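Local coordinates for protein GDP-6-deoxy-D-mannose reductase (Pseudomonas aeruginosa, PDB 6X3B) that probably reduces GDP-4-dehydro-6-deoxy-D-mannose to GDP-rhamnose with NADPH, a step of lipopolysaccharide O-antigen biosynthesis in the bacterium, at residues A[24-38]-A[69-81]. Sequence-based numbering, arbitrary orientation.
Sequences RLFVTGLSGFVGKHL and LWPELPDAVIHLA. With NDP (NADPH dihydro-nicotinamide-adenine-dinucleotide phosphate), chain E.
Thr28 and His79 stand side by side on two neighbouring parallel chains, and their side chains meet beneath the cofactor site of a Rossmann fold. Thr28 OG1 lies 2.8 Å from His79 ND1, at the edge of the imidazole, and also accepts a nearly straight bond from Ala81 N and a weak one from Leu80 N. A chi1 of 71° tucks the hydroxyl between its own backbone N and carbonyl carbon, where it reaches the turning chain; Thr104 binds the other imidazole nitrogen, fixing the ring's rotation.

Farther back on the same face of the sheet, Trp70 stands edge-on over Phe26 in a T-shaped pair: NE1 sits 3.2 Å above the centre of the phenyl plane, the rings being 80° apart. Pro74 CB packs against Phe26 CB. The other face is aliphatic. Leu80 CD1 approaches Val27 CG1 (3.6 Å), while its CD2 branch meets Val34 CG1 at 3.9 Å; Leu38 CD2 comes down on Ile78 CD1, joining helix 33-44 to the sheet.

The outer end is polar. Arg24 NE reaches Glu72 OE1 (2.7 Å) in a salt bridge, from above the carboxylate plane, and Asp75 OD2 takes Arg24 N with its anti lone pair.

The glycine-rich turn leads from the first strand into helix 33-44, at whose first turn Phe33 N and Val34 N donate to the NADPH phosphates, the latter to O1N at 177°, while Leu80 O accepts from ribose O3D. The threonine hydroxyl thus ties Thr28 to the backbone that carries this acceptor, and the start of the helix would probably stabilise the phosphate charge.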
ATOM      1  N   ARG A  24     -11.895 -20.853  17.820  1.00 20.85           N
ATOM      2  CA  ARG A  24     -13.022 -20.055  17.364  1.00 19.54           C
ATOM      3  C   ARG A  24     -12.587 -19.183  16.193  1.00 23.91           C
ATOM      4  O   ARG A  24     -11.611 -18.435  16.298  1.00 22.76           O
ATOM      5  CB  ARG A  24     -13.557 -19.185  18.495  1.00 20.40           C
ATOM      6  CG  ARG A  24     -14.327 -20.003  19.560  1.00 28.22           C
ATOM      7  CD  ARG A  24     -14.678 -19.146  20.773  1.00 32.63           C
ATOM      8  NE  ARG A  24     -15.556 -19.844  21.728  1.00 42.75           N
ATOM      9  CZ  ARG A  24     -15.198 -20.914  22.434  1.00 49.31           C
ATOM     10  NH1 ARG A  24     -13.981 -21.427  22.293  1.00 49.72           N
ATOM     11  NH2 ARG A  24     -16.056 -21.474  23.283  1.00 47.73           N
ATOM     12  N   LEU A  25     -13.334 -19.257  15.096  1.00 20.53           N
ATOM     13  CA  LEU A  25     -12.994 -18.577  13.857  1.00 18.28           C
ATOM     14  C   LEU A  25     -14.133 -17.635  13.487  1.00 22.05           C
ATOM     15  O   LEU A  25     -15.289 -18.059  13.423  1.00 18.14           O
ATOM     16  CB  LEU A  25     -12.759 -19.589  12.731  1.00 18.32           C
ATOM     17  CG  LEU A  25     -12.648 -19.006  11.315  1.00 22.39           C
ATOM     18  CD1 LEU A  25     -11.446 -18.066  11.227  1.00 19.07           C
ATOM     19  CD2 LEU A  25     -12.547 -20.125  10.276  1.00 20.57           C
ATOM     20  N   PHE A  26     -13.817 -16.366  13.286  1.00 21.79           N
ATOM     21  CA  PHE A  26     -14.780 -15.408  12.760  1.00 18.06           C
ATOM     22  C   PHE A  26     -14.385 -15.054  11.335  1.00 18.71           C
ATOM     23  O   PHE A  26     -13.206 -14.818  11.055  1.00 18.80           O
ATOM     24  CB  PHE A  26     -14.855 -14.143  13.627  1.00 19.50           C
ATOM     25  CG  PHE A  26     -15.937 -13.174  13.192  1.00 24.61           C
ATOM     26  CD1 PHE A  26     -17.241 -13.278  13.699  1.00 25.04           C
ATOM     27  CD2 PHE A  26     -15.659 -12.185  12.266  1.00 22.42           C
ATOM     28  CE1 PHE A  26     -18.239 -12.397  13.282  1.00 23.38           C
ATOM     29  CE2 PHE A  26     -16.650 -11.286  11.840  1.00 26.11           C
ATOM     30  CZ  PHE A  26     -17.940 -11.398  12.343  1.00 25.33           C
ATOM     31  N   VAL A  27     -15.373 -15.026  10.436  1.00 17.97           N
ATOM     32  CA  VAL A  27     -15.155 -14.768   9.014  1.00 17.03           C
ATOM     33  C   VAL A  27     -16.035 -13.593   8.597  1.00 24.64           C
ATOM     34  O   VAL A  27     -17.260 -13.639   8.771  1.00 19.56           O
ATOM     35  CB  VAL A  27     -15.474 -15.999   8.149  1.00 21.40           C
ATOM     36  CG1 VAL A  27     -15.221 -15.670   6.663  1.00 23.16           C
ATOM     37  CG2 VAL A  27     -14.627 -17.208   8.586  1.00 20.18           C
ATOM     38  N   THR A  28     -15.422 -12.545   8.062  1.00 18.17           N
ATOM     39  CA  THR A  28     -16.219 -11.506   7.418  1.00 18.05           C
ATOM     40  C   THR A  28     -16.545 -11.927   5.998  1.00 15.88           C
ATOM     41  O   THR A  28     -15.870 -12.766   5.412  1.00 17.54           O
ATOM     42  CB  THR A  28     -15.479 -10.161   7.374  1.00 17.15           C
ATOM     43  OG1 THR A  28     -14.403 -10.250   6.426  1.00 18.49           O
ATOM     44  CG2 THR A  28     -14.929  -9.799   8.759  1.00 17.24           C
ATOM     45  N   GLY A  29     -17.583 -11.310   5.428  1.00 17.51           N
ATOM     46  CA  GLY A  29     -17.927 -11.609   4.049  1.00 17.50           C
ATOM     47  C   GLY A  29     -18.541 -12.968   3.847  1.00 19.79           C
ATOM     48  O   GLY A  29     -18.468 -13.524   2.747  1.00 18.30           O
ATOM     49  N   LEU A  30     -19.130 -13.541   4.894  1.00 17.49           N
ATOM     50  CA  LEU A  30     -19.680 -14.887   4.764  1.00 22.16           C
ATOM     51  C   LEU A  30     -20.771 -14.975   3.702  1.00 23.93           C
ATOM     52  O   LEU A  30     -21.008 -16.062   3.166  1.00 23.92           O
ATOM     53  CB  LEU A  30     -20.215 -15.367   6.110  1.00 24.14           C
ATOM     54  CG  LEU A  30     -19.155 -16.015   7.005  1.00 27.27           C
ATOM     55  CD1 LEU A  30     -19.738 -16.220   8.393  1.00 26.14           C
ATOM     56  CD2 LEU A  30     -18.628 -17.330   6.417  1.00 20.70           C
ATOM     57  N   SER A  31     -21.425 -13.867   3.371  1.00 23.76           N
ATOM     58  CA  SER A  31     -22.498 -13.917   2.390  1.00 25.29           C
ATOM     59  C   SER A  31     -22.014 -13.826   0.948  1.00 29.27           C
ATOM     60  O   SER A  31     -22.823 -13.997   0.033  1.00 21.43           O
ATOM     61  CB  SER A  31     -23.509 -12.802   2.669  1.00 29.03           C
ATOM     62  OG  SER A  31     -22.988 -11.542   2.292  1.00 25.48           O
ATOM     63  N   GLY A  32     -20.727 -13.573   0.708  1.00 25.59           N
ATOM     64  CA  GLY A  32     -20.227 -13.459  -0.649  1.00 21.42           C
ATOM     65  C   GLY A  32     -19.900 -14.814  -1.262  1.00 24.04           C
ATOM     66  O   GLY A  32     -20.206 -15.875  -0.713  1.00 24.26           O
ATOM     67  N   PHE A  33     -19.233 -14.757  -2.425  1.00 25.36           N
ATOM     68  CA  PHE A  33     -18.911 -15.950  -3.213  1.00 21.62           C
ATOM     69  C   PHE A  33     -18.064 -16.935  -2.410  1.00 25.53           C
ATOM     70  O   PHE A  33     -18.452 -18.089  -2.205  1.00 19.54           O
ATOM     71  CB  PHE A  33     -18.210 -15.524  -4.513  1.00 23.70           C
ATOM     72  CG  PHE A  33     -17.413 -16.621  -5.184  1.00 22.92           C
ATOM     73  CD1 PHE A  33     -17.988 -17.856  -5.486  1.00 22.44           C
ATOM     74  CD2 PHE A  33     -16.090 -16.400  -5.535  1.00 24.72           C
ATOM     75  CE1 PHE A  33     -17.252 -18.863  -6.111  1.00 24.02           C
ATOM     76  CE2 PHE A  33     -15.343 -17.392  -6.175  1.00 28.08           C
ATOM     77  CZ  PHE A  33     -15.925 -18.626  -6.467  1.00 29.85           C
ATOM     78  N   VAL A  34     -16.908 -16.487  -1.927  1.00 19.70           N
ATOM     79  CA  VAL A  34     -15.996 -17.373  -1.216  1.00 18.70           C
ATOM     80  C   VAL A  34     -16.559 -17.739   0.155  1.00 18.47           C
ATOM     81  O   VAL A  34     -16.452 -18.890   0.599  1.00 19.43           O
ATOM     82  CB  VAL A  34     -14.604 -16.712  -1.107  1.00 18.20           C
ATOM     83  CG1 VAL A  34     -13.676 -17.577  -0.241  1.00 22.86           C
ATOM     84  CG2 VAL A  34     -14.012 -16.512  -2.496  1.00 16.09           C
ATOM     85  N   GLY A  35     -17.135 -16.743   0.833  1.00 16.00           N
ATOM     86  CA  GLY A  35     -17.701 -16.924   2.183  1.00 19.92           C
ATOM     87  C   GLY A  35     -18.706 -18.062   2.236  1.00 22.12           C
ATOM     88  O   GLY A  35     -18.582 -18.919   3.124  1.00 21.82           O
ATOM     89  N   LYS A  36     -19.650 -18.084   1.292  1.00 20.11           N
ATOM     90  CA  LYS A  36     -20.697 -19.140   1.239  1.00 26.10           C
ATOM     91  C   LYS A  36     -20.039 -20.515   1.090  1.00 24.88           C
ATOM     92  O   LYS A  36     -20.512 -21.462   1.728  1.00 24.49           O
ATOM     93  CB  LYS A  36     -21.693 -18.847   0.114  1.00 24.55           C
ATOM     94  CG  LYS A  36     -22.579 -17.635   0.356  1.00 26.59           C
ATOM     95  CD  LYS A  36     -23.450 -17.280  -0.822  1.00 34.85           C
ATOM     96  CE  LYS A  36     -24.473 -18.352  -1.135  1.00 43.34           C
ATOM     97  NZ  LYS A  36     -25.397 -17.938  -2.218  1.00 44.15           N
ATOM     98  N   HIS A  37     -18.998 -20.613   0.261  1.00 18.99           N
ATOM     99  CA  HIS A  37     -18.271 -21.893   0.079  1.00 22.78           C
ATOM    100  C   HIS A  37     -17.525 -22.247   1.371  1.00 21.54           C
ATOM    101  O   HIS A  37     -17.447 -23.439   1.689  1.00 22.89           O
ATOM    102  CB  HIS A  37     -17.331 -21.804  -1.127  1.00 22.21           C
ATOM    103  CG  HIS A  37     -18.023 -22.016  -2.430  1.00 27.20           C
ATOM    104  ND1 HIS A  37     -18.497 -23.247  -2.819  1.00 25.54           N
ATOM    105  CD2 HIS A  37     -18.326 -21.160  -3.428  1.00 23.71           C
ATOM    106  CE1 HIS A  37     -19.059 -23.144  -4.002  1.00 25.76           C
ATOM    107  NE2 HIS A  37     -18.968 -21.876  -4.397  1.00 28.69           N
ATOM    108  N   LEU A  38     -17.008 -21.246   2.089  1.00 25.03           N
ATOM    109  CA  LEU A  38     -16.275 -21.546   3.320  1.00 20.87           C
ATOM    110  C   LEU A  38     -17.217 -22.030   4.417  1.00 21.73           C
ATOM    111  O   LEU A  38     -16.892 -22.968   5.149  1.00 21.91           O
ATOM    112  CB  LEU A  38     -15.497 -20.320   3.803  1.00 21.56           C
ATOM    113  CG  LEU A  38     -14.644 -20.451   5.078  1.00 26.48           C
ATOM    114  CD1 LEU A  38     -13.757 -21.711   5.025  1.00 23.41           C
ATOM    115  CD2 LEU A  38     -13.789 -19.191   5.303  1.00 25.49           C
ATOM    116  N   LEU A  69     -20.113  -7.810  17.876  1.00 24.03           N
ATOM    117  CA  LEU A  69     -20.125  -8.941  16.955  1.00 22.75           C
ATOM    118  C   LEU A  69     -19.550 -10.223  17.557  1.00 20.75           C
ATOM    119  O   LEU A  69     -19.735 -11.295  16.973  1.00 22.59           O
ATOM    120  CB  LEU A  69     -19.336  -8.592  15.688  1.00 24.07           C
ATOM    121  CG  LEU A  69     -20.084  -7.692  14.706  1.00 26.79           C
ATOM    122  CD1 LEU A  69     -19.156  -7.217  13.614  1.00 21.59           C
ATOM    123  CD2 LEU A  69     -21.299  -8.419  14.100  1.00 30.14           C
ATOM    124  N   TRP A  70     -18.836 -10.147  18.675  1.00 22.58           N
ATOM    125  CA  TRP A  70     -18.081 -11.290  19.197  1.00 19.25           C
ATOM    126  C   TRP A  70     -18.444 -11.543  20.658  1.00 23.99           C
ATOM    127  O   TRP A  70     -17.637 -11.304  21.566  1.00 27.62           O
ATOM    128  CB  TRP A  70     -16.572 -11.073  19.028  1.00 21.57           C
ATOM    129  CG  TRP A  70     -16.236 -10.664  17.613  1.00 23.72           C
ATOM    130  CD1 TRP A  70     -16.292 -11.444  16.500  1.00 21.99           C
ATOM    131  CD2 TRP A  70     -15.878  -9.352  17.170  1.00 18.27           C
ATOM    132  NE1 TRP A  70     -15.956 -10.698  15.376  1.00 17.24           N
ATOM    133  CE2 TRP A  70     -15.698  -9.414  15.768  1.00 21.61           C
ATOM    134  CE3 TRP A  70     -15.653  -8.141  17.827  1.00 20.11           C
ATOM    135  CZ2 TRP A  70     -15.312  -8.300  15.011  1.00 20.33           C
ATOM    136  CZ3 TRP A  70     -15.286  -7.030  17.078  1.00 22.44           C
ATOM    137  CH2 TRP A  70     -15.112  -7.120  15.688  1.00 18.45           C
ATOM    138  N   PRO A  71     -19.650 -12.063  20.919  1.00 26.68           N
ATOM    139  CA  PRO A  71     -19.947 -12.542  22.287  1.00 26.84           C
ATOM    140  C   PRO A  71     -18.905 -13.534  22.787  1.00 24.07           C
ATOM    141  O   PRO A  71     -18.384 -13.382  23.906  1.00 28.50           O
ATOM    142  CB  PRO A  71     -21.347 -13.167  22.144  1.00 25.69           C
ATOM    143  CG  PRO A  71     -21.579 -13.334  20.668  1.00 29.81           C
ATOM    144  CD  PRO A  71     -20.789 -12.242  20.002  1.00 21.91           C
ATOM    145  N   GLU A  72     -18.551 -14.527  21.974  1.00 23.36           N
ATOM    146  CA  GLU A  72     -17.332 -15.300  22.192  1.00 22.79           C
ATOM    147  C   GLU A  72     -16.205 -14.746  21.321  1.00 24.00           C
ATOM    148  O   GLU A  72     -16.411 -14.463  20.136  1.00 24.79           O
ATOM    149  CB  GLU A  72     -17.542 -16.783  21.882  1.00 28.19           C
ATOM    150  CG  GLU A  72     -18.762 -17.405  22.583  1.00 34.59           C
ATOM    151  CD  GLU A  72     -18.777 -18.928  22.494  1.00 44.16           C
ATOM    152  OE1 GLU A  72     -18.204 -19.492  21.529  1.00 47.31           O
ATOM    153  OE2 GLU A  72     -19.358 -19.564  23.397  1.00 56.97           O
ATOM    154  N   LEU A  73     -15.004 -14.626  21.911  1.00 23.49           N
ATOM    155  CA  LEU A  73     -13.857 -14.009  21.225  1.00 25.16           C
ATOM    156  C   LEU A  73     -13.268 -14.966  20.191  1.00 22.59           C
ATOM    157  O   LEU A  73     -13.015 -16.130  20.507  1.00 24.80           O
ATOM    158  CB  LEU A  73     -12.792 -13.632  22.236  1.00 22.45           C
ATOM    159  CG  LEU A  73     -11.581 -12.872  21.694  1.00 21.99           C
ATOM    160  CD1 LEU A  73     -11.970 -11.437  21.440  1.00 21.39           C
ATOM    161  CD2 LEU A  73     -10.400 -12.952  22.678  1.00 22.67           C
ATOM    162  N   PRO A  74     -13.040 -14.525  18.957  1.00 19.54           N
ATOM    163  CA  PRO A  74     -12.373 -15.409  17.994  1.00 21.36           C
ATOM    164  C   PRO A  74     -10.895 -15.579  18.330  1.00 21.20           C
ATOM    165  O   PRO A  74     -10.236 -14.657  18.815  1.00 18.87           O
ATOM    166  CB  PRO A  74     -12.568 -14.697  16.650  1.00 20.58           C
ATOM    167  CG  PRO A  74     -12.815 -13.261  16.998  1.00 23.23           C
ATOM    168  CD  PRO A  74     -13.472 -13.246  18.360  1.00 18.97           C
ATOM    169  N   ASP A  75     -10.397 -16.793  18.097  1.00 20.42           N
ATOM    170  CA  ASP A  75      -8.962 -17.055  18.084  1.00 25.03           C
ATOM    171  C   ASP A  75      -8.337 -16.650  16.763  1.00 21.56           C
ATOM    172  O   ASP A  75      -7.122 -16.416  16.692  1.00 18.54           O
ATOM    173  CB  ASP A  75      -8.706 -18.539  18.307  1.00 21.10           C
ATOM    174  CG  ASP A  75      -9.192 -18.986  19.643  1.00 29.28           C
ATOM    175  OD1 ASP A  75      -8.647 -18.469  20.627  1.00 27.69           O
ATOM    176  OD2 ASP A  75     -10.143 -19.792  19.698  1.00 24.85           O
ATOM    177  N   ALA A  76      -9.144 -16.631  15.712  1.00 19.75           N
ATOM    178  CA  ALA A  76      -8.651 -16.320  14.377  1.00 19.11           C
ATOM    179  C   ALA A  76      -9.760 -15.637  13.600  1.00 23.48           C
ATOM    180  O   ALA A  76     -10.943 -15.882  13.828  1.00 20.52           O
ATOM    181  CB  ALA A  76      -8.196 -17.583  13.629  1.00 16.14           C
ATOM    182  N   VAL A  77      -9.355 -14.792  12.665  1.00 19.79           N
ATOM    183  CA  VAL A  77     -10.262 -14.052  11.807  1.00 19.94           C
ATOM    184  C   VAL A  77      -9.776 -14.233  10.380  1.00 19.48           C
ATOM    185  O   VAL A  77      -8.573 -14.145  10.126  1.00 20.45           O
ATOM    186  CB  VAL A  77     -10.297 -12.564  12.201  1.00 17.37           C
ATOM    187  CG1 VAL A  77     -11.167 -11.760  11.237  1.00 17.17           C
ATOM    188  CG2 VAL A  77     -10.830 -12.434  13.635  1.00 20.99           C
ATOM    189  N   ILE A  78     -10.691 -14.540   9.460  1.00 15.46           N
ATOM    190  CA  ILE A  78     -10.422 -14.469   8.025  1.00 15.44           C
ATOM    191  C   ILE A  78     -11.258 -13.328   7.482  1.00 22.34           C
ATOM    192  O   ILE A  78     -12.486 -13.311   7.653  1.00 18.98           O
ATOM    193  CB  ILE A  78     -10.745 -15.775   7.289  1.00 19.73           C
ATOM    194  CG1 ILE A  78      -9.927 -16.934   7.852  1.00 18.68           C
ATOM    195  CG2 ILE A  78     -10.437 -15.620   5.774  1.00 18.79           C
ATOM    196  CD1 ILE A  78     -10.231 -18.224   7.151  1.00 17.75           C
ATOM    197  N   HIS A  79     -10.597 -12.355   6.862  1.00 17.43           N
ATOM    198  CA  HIS A  79     -11.253 -11.133   6.435  1.00 17.88           C
ATOM    199  C   HIS A  79     -11.390 -11.218   4.919  1.00 18.83           C
ATOM    200  O   HIS A  79     -10.423 -10.988   4.189  1.00 17.36           O
ATOM    201  CB  HIS A  79     -10.451  -9.906   6.889  1.00 18.03           C
ATOM    202  CG  HIS A  79     -11.010  -8.599   6.410  1.00 19.48           C
ATOM    203  ND1 HIS A  79     -12.368  -8.352   6.311  1.00 16.75           N
ATOM    204  CD2 HIS A  79     -10.390  -7.470   5.985  1.00 18.65           C
ATOM    205  CE1 HIS A  79     -12.554  -7.121   5.862  1.00 20.74           C
ATOM    206  NE2 HIS A  79     -11.370  -6.563   5.653  1.00 20.73           N
ATOM    207  N   LEU A  80     -12.595 -11.576   4.460  1.00 20.30           N
ATOM    208  CA  LEU A  80     -12.958 -11.652   3.055  1.00 19.17           C
ATOM    209  C   LEU A  80     -13.717 -10.432   2.562  1.00 18.64           C
ATOM    210  O   LEU A  80     -13.658 -10.126   1.369  1.00 22.57           O
ATOM    211  CB  LEU A  80     -13.843 -12.883   2.796  1.00 15.75           C
ATOM    212  CG  LEU A  80     -13.300 -14.289   3.047  1.00 22.05           C
ATOM    213  CD1 LEU A  80     -14.449 -15.318   3.121  1.00 15.64           C
ATOM    214  CD2 LEU A  80     -12.340 -14.653   1.924  1.00 22.91           C
ATOM    215  N   ALA A  81     -14.419  -9.730   3.443  1.00 20.14           N
ATOM    216  CA  ALA A  81     -15.429  -8.767   3.018  1.00 18.57           C
ATOM    217  C   ALA A  81     -14.818  -7.543   2.343  1.00 24.51           C
ATOM    218  O   ALA A  81     -13.768  -7.036   2.751  1.00 21.33           O
ATOM    219  CB  ALA A  81     -16.263  -8.310   4.209  1.00 20.93           C
TER
HETATM  220  PA  NDP E 401     -17.945 -10.922  -2.972  1.00 21.80           P
HETATM  221  O1A NDP E 401     -18.016  -9.575  -3.606  1.00 23.53           O
HETATM  222  O2A NDP E 401     -18.681 -12.051  -3.611  1.00 22.50           O
HETATM  223  O5B NDP E 401     -18.376 -10.812  -1.434  1.00 27.13           O
HETATM  224  C5B NDP E 401     -18.047  -9.611  -0.697  1.00 20.47           C
HETATM  225  C4B NDP E 401     -18.567  -9.740   0.713  1.00 20.02           C
HETATM  226  O4B NDP E 401     -18.218  -8.549   1.464  1.00 22.91           O
HETATM  227  C3B NDP E 401     -20.088  -9.899   0.856  1.00 22.43           C
HETATM  228  O3B NDP E 401     -20.407 -10.860   1.855  1.00 22.16           O
HETATM  229  C2B NDP E 401     -20.542  -8.496   1.238  1.00 21.46           C
HETATM  230  O2B NDP E 401     -21.738  -8.548   2.011  1.00 26.18           O
HETATM  231  C1B NDP E 401     -19.369  -8.044   2.097  1.00 19.96           C
HETATM  232  N9A NDP E 401     -19.247  -6.597   2.213  1.00 21.41           N
HETATM  233  C8A NDP E 401     -19.052  -5.701   1.191  1.00 17.72           C
HETATM  234  N7A NDP E 401     -18.986  -4.459   1.597  1.00 19.45           N
HETATM  235  C5A NDP E 401     -19.150  -4.537   2.972  1.00 20.24           C
HETATM  236  C6A NDP E 401     -19.179  -3.560   3.983  1.00 22.50           C
HETATM  237  N6A NDP E 401     -19.035  -2.266   3.711  1.00 21.00           N
HETATM  238  N1A NDP E 401     -19.362  -3.970   5.261  1.00 22.93           N
HETATM  239  C2A NDP E 401     -19.505  -5.281   5.487  1.00 20.34           C
HETATM  240  N3A NDP E 401     -19.495  -6.291   4.621  1.00 21.88           N
HETATM  241  C4A NDP E 401     -19.312  -5.851   3.364  1.00 17.17           C
HETATM  242  O3  NDP E 401     -16.407 -11.346  -2.829  1.00 26.26           O
HETATM  243  PN  NDP E 401     -15.678 -12.740  -3.124  1.00 20.98           P
HETATM  244  O1N NDP E 401     -16.224 -13.767  -2.190  1.00 20.71           O
HETATM  245  O2N NDP E 401     -15.741 -13.009  -4.589  1.00 22.22           O
HETATM  246  O5D NDP E 401     -14.168 -12.395  -2.713  1.00 23.08           O
HETATM  247  C5D NDP E 401     -13.717 -12.722  -1.377  1.00 21.17           C
HETATM  248  C4D NDP E 401     -12.348 -12.128  -1.161  1.00 20.26           C
HETATM  249  O4D NDP E 401     -11.425 -12.710  -2.116  1.00 21.16           O
HETATM  250  C3D NDP E 401     -12.246 -10.606  -1.344  1.00 22.64           C
HETATM  251  O3D NDP E 401     -11.364 -10.033  -0.389  1.00 21.25           O
HETATM  252  C2D NDP E 401     -11.713 -10.493  -2.770  1.00 23.21           C
HETATM  253  O2D NDP E 401     -11.020  -9.278  -3.006  1.00 19.46           O
HETATM  254  C1D NDP E 401     -10.782 -11.698  -2.852  1.00 21.46           C
HETATM  255  N1N NDP E 401     -10.586 -12.175  -4.253  1.00 23.98           N
HETATM  256  C2N NDP E 401     -11.586 -12.826  -4.923  1.00 20.99           C
HETATM  257  C3N NDP E 401     -11.376 -13.402  -6.146  1.00 24.23           C
HETATM  258  C7N NDP E 401     -12.557 -13.855  -6.917  1.00 32.54           C
HETATM  259  O7N NDP E 401     -12.408 -14.302  -8.059  1.00 27.43           O
HETATM  260  N7N NDP E 401     -13.750 -13.765  -6.348  1.00 26.16           N
HETATM  261  C4N NDP E 401      -9.975 -13.543  -6.632  1.00 26.82           C
HETATM  262  C5N NDP E 401      -8.995 -12.760  -5.861  1.00 25.21           C
HETATM  263  C6N NDP E 401      -9.390 -11.963  -4.895  1.00 22.78           C
HETATM  264  P2B NDP E 401     -22.959  -7.810   1.255  1.00 31.55           P
HETATM  265  O1X NDP E 401     -24.149  -7.937   2.181  1.00 34.59           O
HETATM  266  O2X NDP E 401     -22.550  -6.367   1.047  1.00 43.01           O
HETATM  267  O3X NDP E 401     -23.172  -8.538  -0.056  1.00 33.57           O